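Local coordinates for sensor protein (Shewanella sp. W3-18-1, PDB 3MYF) that probably relays phosphoryl groups through its histidine phosphotransfer (HPt) domain as part of a hybrid sensor histidine kinase, at residues R73-I78 with L96-E101. Residues are numbered along the deposited sequence; the frame is centred on the assembly and turned at random. Where two conformers were deposited one is given.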
ATOM      1  N   ARG A  73     -13.332  -5.616 -11.190  1.00 27.80           N
ATOM      2  CA  ARG A  73     -14.443  -5.323 -12.079  0.50 26.98           C
ATOM      3  C   ARG A  73     -15.228  -4.117 -11.581  1.00 26.60           C
ATOM      4  O   ARG A  73     -15.530  -3.187 -12.346  1.00 26.49           O
ATOM      5  CB  ARG A  73     -15.374  -6.527 -12.181  0.50 27.62           C
ATOM      6  CG  ARG A  73     -16.687  -6.224 -12.910  0.50 27.20           C
ATOM      7  CD  ARG A  73     -17.489  -7.468 -13.115  0.50 29.13           C
ATOM      8  NE  ARG A  73     -18.042  -7.996 -11.874  0.50 30.25           N
ATOM      9  CZ  ARG A  73     -19.124  -7.518 -11.268  0.50 29.16           C
ATOM     10  NH1 ARG A  73     -19.560  -8.087 -10.155  0.50 30.06           N
ATOM     11  NH2 ARG A  73     -19.761  -6.466 -11.764  0.50 28.16           N
ATOM     12  N   LEU A  74     -15.573  -4.150 -10.297  1.00 25.56           N
ATOM     13  CA  LEU A  74     -16.374  -3.069  -9.701  1.00 26.26           C
ATOM     14  C   LEU A  74     -15.631  -1.742  -9.791  1.00 26.89           C
ATOM     15  O   LEU A  74     -16.238  -0.715 -10.157  1.00 28.08           O
ATOM     16  CB  LEU A  74     -16.774  -3.416  -8.258  1.00 25.92           C
ATOM     17  CG  LEU A  74     -17.839  -4.547  -8.143  1.00 28.15           C
ATOM     18  CD1 LEU A  74     -18.078  -4.907  -6.696  1.00 29.09           C
ATOM     19  CD2 LEU A  74     -19.193  -4.209  -8.803  1.00 30.37           C
ATOM     20  N   CYS A  75     -14.325  -1.758  -9.502  1.00 26.03           N
ATOM     21  CA  CYS A  75     -13.506  -0.534  -9.622  1.00 28.07           C
ATOM     22  C   CYS A  75     -13.457  -0.040 -11.065  1.00 28.75           C
ATOM     23  O   CYS A  75     -13.531   1.158 -11.302  1.00 29.35           O
ATOM     24  CB  CYS A  75     -12.090  -0.720  -9.067  1.00 29.02           C
ATOM     25  SG  CYS A  75     -12.026  -0.795  -7.275  1.00 31.41           S
ATOM     26  N   GLN A  76     -13.363  -0.966 -12.020  1.00 28.35           N
ATOM     27  CA  GLN A  76     -13.363  -0.593 -13.434  1.00 30.25           C
ATOM     28  C   GLN A  76     -14.676   0.119 -13.837  1.00 29.45           C
ATOM     29  O   GLN A  76     -14.618   1.181 -14.452  1.00 30.67           O
ATOM     30  CB  GLN A  76     -13.100  -1.807 -14.334  1.00 30.31           C
ATOM     31  CG  GLN A  76     -12.719  -1.473 -15.779  1.00 36.11           C
ATOM     32  CD  GLN A  76     -13.900  -1.066 -16.657  1.00 37.98           C
ATOM     33  OE1 GLN A  76     -15.035  -1.547 -16.487  1.00 36.15           O
ATOM     34  NE2 GLN A  76     -13.633  -0.180 -17.620  1.00 42.04           N
ATOM     35  N   GLU A  77     -15.826  -0.474 -13.497  1.00 32.36           N
ATOM     36  CA  GLU A  77     -17.148   0.101 -13.840  1.00 32.53           C
ATOM     37  C   GLU A  77     -17.317   1.481 -13.193  1.00 30.92           C
ATOM     38  O   GLU A  77     -17.756   2.446 -13.847  1.00 30.68           O
ATOM     39  CB  GLU A  77     -18.277  -0.794 -13.326  1.00 35.31           C
ATOM     40  CG  GLU A  77     -18.405  -2.192 -13.921  1.00 39.72           C
ATOM     41  CD  GLU A  77     -19.321  -3.072 -13.075  1.00 44.91           C
ATOM     42  OE1 GLU A  77     -19.548  -4.233 -13.462  1.00 49.30           O
ATOM     43  OE2 GLU A  77     -19.803  -2.604 -12.003  1.00 47.13           O
ATOM     44  N   ILE A  78     -16.958   1.563 -11.912  1.00 29.07           N
ATOM     45  CA  ILE A  78     -17.127   2.791 -11.134  1.00 29.29           C
ATOM     46  C   ILE A  78     -16.192   3.882 -11.662  1.00 28.52           C
ATOM     47  O   ILE A  78     -16.655   4.988 -11.984  1.00 28.91           O
ATOM     48  CB  ILE A  78     -16.945   2.561  -9.601  1.00 28.78           C
ATOM     49  CG1 ILE A  78     -18.070   1.659  -9.058  1.00 30.59           C
ATOM     50  CG2 ILE A  78     -16.965   3.900  -8.854  1.00 30.35           C
ATOM     51  CD1 ILE A  78     -17.810   1.021  -7.680  1.00 31.77           C
ATOM     52  N   LEU A  96     -22.085   0.438  -3.244  1.00 27.36           N
ATOM     53  CA  LEU A  96     -22.523  -0.394  -2.114  1.00 28.44           C
ATOM     54  C   LEU A  96     -22.053  -1.837  -2.286  1.00 28.23           C
ATOM     55  O   LEU A  96     -21.631  -2.496  -1.314  1.00 29.03           O
ATOM     56  CB  LEU A  96     -24.054  -0.341  -1.913  1.00 30.74           C
ATOM     57  CG  LEU A  96     -24.687   0.926  -1.309  1.00 32.07           C
ATOM     58  CD1 LEU A  96     -26.221   0.861  -1.313  1.00 35.87           C
ATOM     59  CD2 LEU A  96     -24.184   1.234   0.113  1.00 35.03           C
ATOM     60  N   GLU A  97     -22.147  -2.330  -3.521  1.00 28.49           N
ATOM     61  CA  GLU A  97     -21.674  -3.663  -3.840  1.00 29.20           C
ATOM     62  C   GLU A  97     -20.161  -3.726  -3.622  1.00 27.97           C
ATOM     63  O   GLU A  97     -19.640  -4.737  -3.143  1.00 29.95           O
ATOM     64  CB  GLU A  97     -21.984  -4.002  -5.284  1.00 31.47           C
ATOM     65  CG  GLU A  97     -21.771  -5.467  -5.621  1.00 35.84           C
ATOM     66  CD  GLU A  97     -22.092  -5.772  -7.069  1.00 40.80           C
ATOM     67  OE1 GLU A  97     -22.663  -4.873  -7.751  1.00 43.38           O
ATOM     68  OE2 GLU A  97     -21.789  -6.905  -7.513  1.00 42.80           O
ATOM     69  N   LEU A  98     -19.463  -2.665  -4.010  1.00 25.63           N
ATOM     70  CA  LEU A  98     -18.013  -2.627  -3.803  1.00 25.34           C
ATOM     71  C   LEU A  98     -17.644  -2.645  -2.324  1.00 26.02           C
ATOM     72  O   LEU A  98     -16.720  -3.385  -1.913  1.00 27.62           O
ATOM     73  CB  LEU A  98     -17.357  -1.442  -4.490  1.00 24.42           C
ATOM     74  CG  LEU A  98     -15.850  -1.279  -4.200  1.00 25.56           C
ATOM     75  CD1 LEU A  98     -14.993  -2.389  -4.845  1.00 27.98           C
ATOM     76  CD2 LEU A  98     -15.426   0.090  -4.692  1.00 23.30           C
ATOM     77  N   LEU A  99     -18.352  -1.850  -1.520  1.00 30.09           N
ATOM     78  CA  LEU A  99     -18.071  -1.825  -0.071  1.00 29.61           C
ATOM     79  C   LEU A  99     -18.260  -3.196   0.548  1.00 29.93           C
ATOM     80  O   LEU A  99     -17.427  -3.643   1.342  1.00 29.67           O
ATOM     81  CB  LEU A  99     -18.962  -0.804   0.642  1.00 31.48           C
ATOM     82  CG  LEU A  99     -18.571   0.652   0.400  1.00 32.23           C
ATOM     83  CD1 LEU A  99     -19.686   1.588   0.896  1.00 35.69           C
ATOM     84  CD2 LEU A  99     -17.244   0.966   1.073  1.00 34.71           C
ATOM     85  N   ASP A 100     -19.353  -3.866   0.188  1.00 30.97           N
ATOM     86  CA  ASP A 100     -19.623  -5.213   0.691  1.00 32.93           C
ATOM     87  C   ASP A 100     -18.484  -6.168   0.292  1.00 32.23           C
ATOM     88  O   ASP A 100     -18.038  -6.999   1.102  1.00 33.10           O
ATOM     89  CB  ASP A 100     -20.963  -5.731   0.144  1.00 35.84           C
ATOM     90  CG  ASP A 100     -21.302  -7.107   0.653  1.00 40.03           C
ATOM     91  OD1 ASP A 100     -21.161  -8.081  -0.113  1.00 41.98           O
ATOM     92  OD2 ASP A 100     -21.694  -7.224   1.826  1.00 43.84           O
ATOM     93  N   GLU A 101     -18.031  -6.044  -0.950  1.00 30.63           N
ATOM     94  CA  GLU A 101     -16.910  -6.836  -1.447  1.00 31.00           C
ATOM     95  C   GLU A 101     -15.603  -6.586  -0.683  1.00 29.68           C
ATOM     96  O   GLU A 101     -14.861  -7.523  -0.432  1.00 30.28           O
ATOM     97  CB  GLU A 101     -16.718  -6.634  -2.959  1.00 31.62           C
ATOM     98  CG  GLU A 101     -15.660  -7.543  -3.631  1.00 32.28           C
ATOM     99  CD  GLU A 101     -15.970  -9.039  -3.558  1.00 37.01           C
ATOM    100  OE1 GLU A 101     -17.132  -9.440  -3.328  1.00 39.25           O
ATOM    101  OE2 GLU A 101     -15.037  -9.830  -3.761  1.00 38.02           O
TER
HETATM  102  O   HOH W   1     -21.873  -6.815 -10.057  1.00 48.84           O
HETATM  103  O   HOH W   2     -22.270  -4.332 -10.544  1.00 40.09           O
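Leu74 and Leu98 mesh where two nearly antiparallel helices pack, a worked example of an apolar seam bordered by charge. The axes of 73-78 and 96-101 approach to 10.0 Å, their N-to-C directions 153° apart. With CG anti to the carbonyl carbon (chi1 -71°), Leu74 lays CD1 against the backbone of Leu98, 3.7 Å from its CA. Leu98 has CG anti to its own backbone N, and its two methyls take different neighbours: CD1 lies beside Leu74 CB and Cys75 SG, while CD2 meets Ile78 CD1 at 3.9 Å.

Charged groups border the apolar contact. The extended chain of Glu97 crosses Leu74 at about a right angle, its carboxylate resting on CD2, while Leu74 CG lies above one face of the Arg73 guanidinium, offset toward its edge. Arg73 was modelled in two conformers; in the one described, NH2 makes a bent salt-bridge hydrogen bond to Glu77 OE1, on the syn side and tilted 30° from the carboxylate plane. Arg73 NH1 to Glu97 OE2 is a long ion pair (3.7 Å), bridged by water 1, which accepts from NH1 and donates to OE2. Water 2 donates to Glu97 OE1 and weakly to Glu77 OE2, linking two like-charged carboxylates.

On the buried side, helix 49-63 receives Cys75 on Leu59 and His60, and Leu98 on Ile56; Ile40 of helix 19-46 also packs on Leu98, joining the pair to the four-helix bundle characteristic of HPt domains.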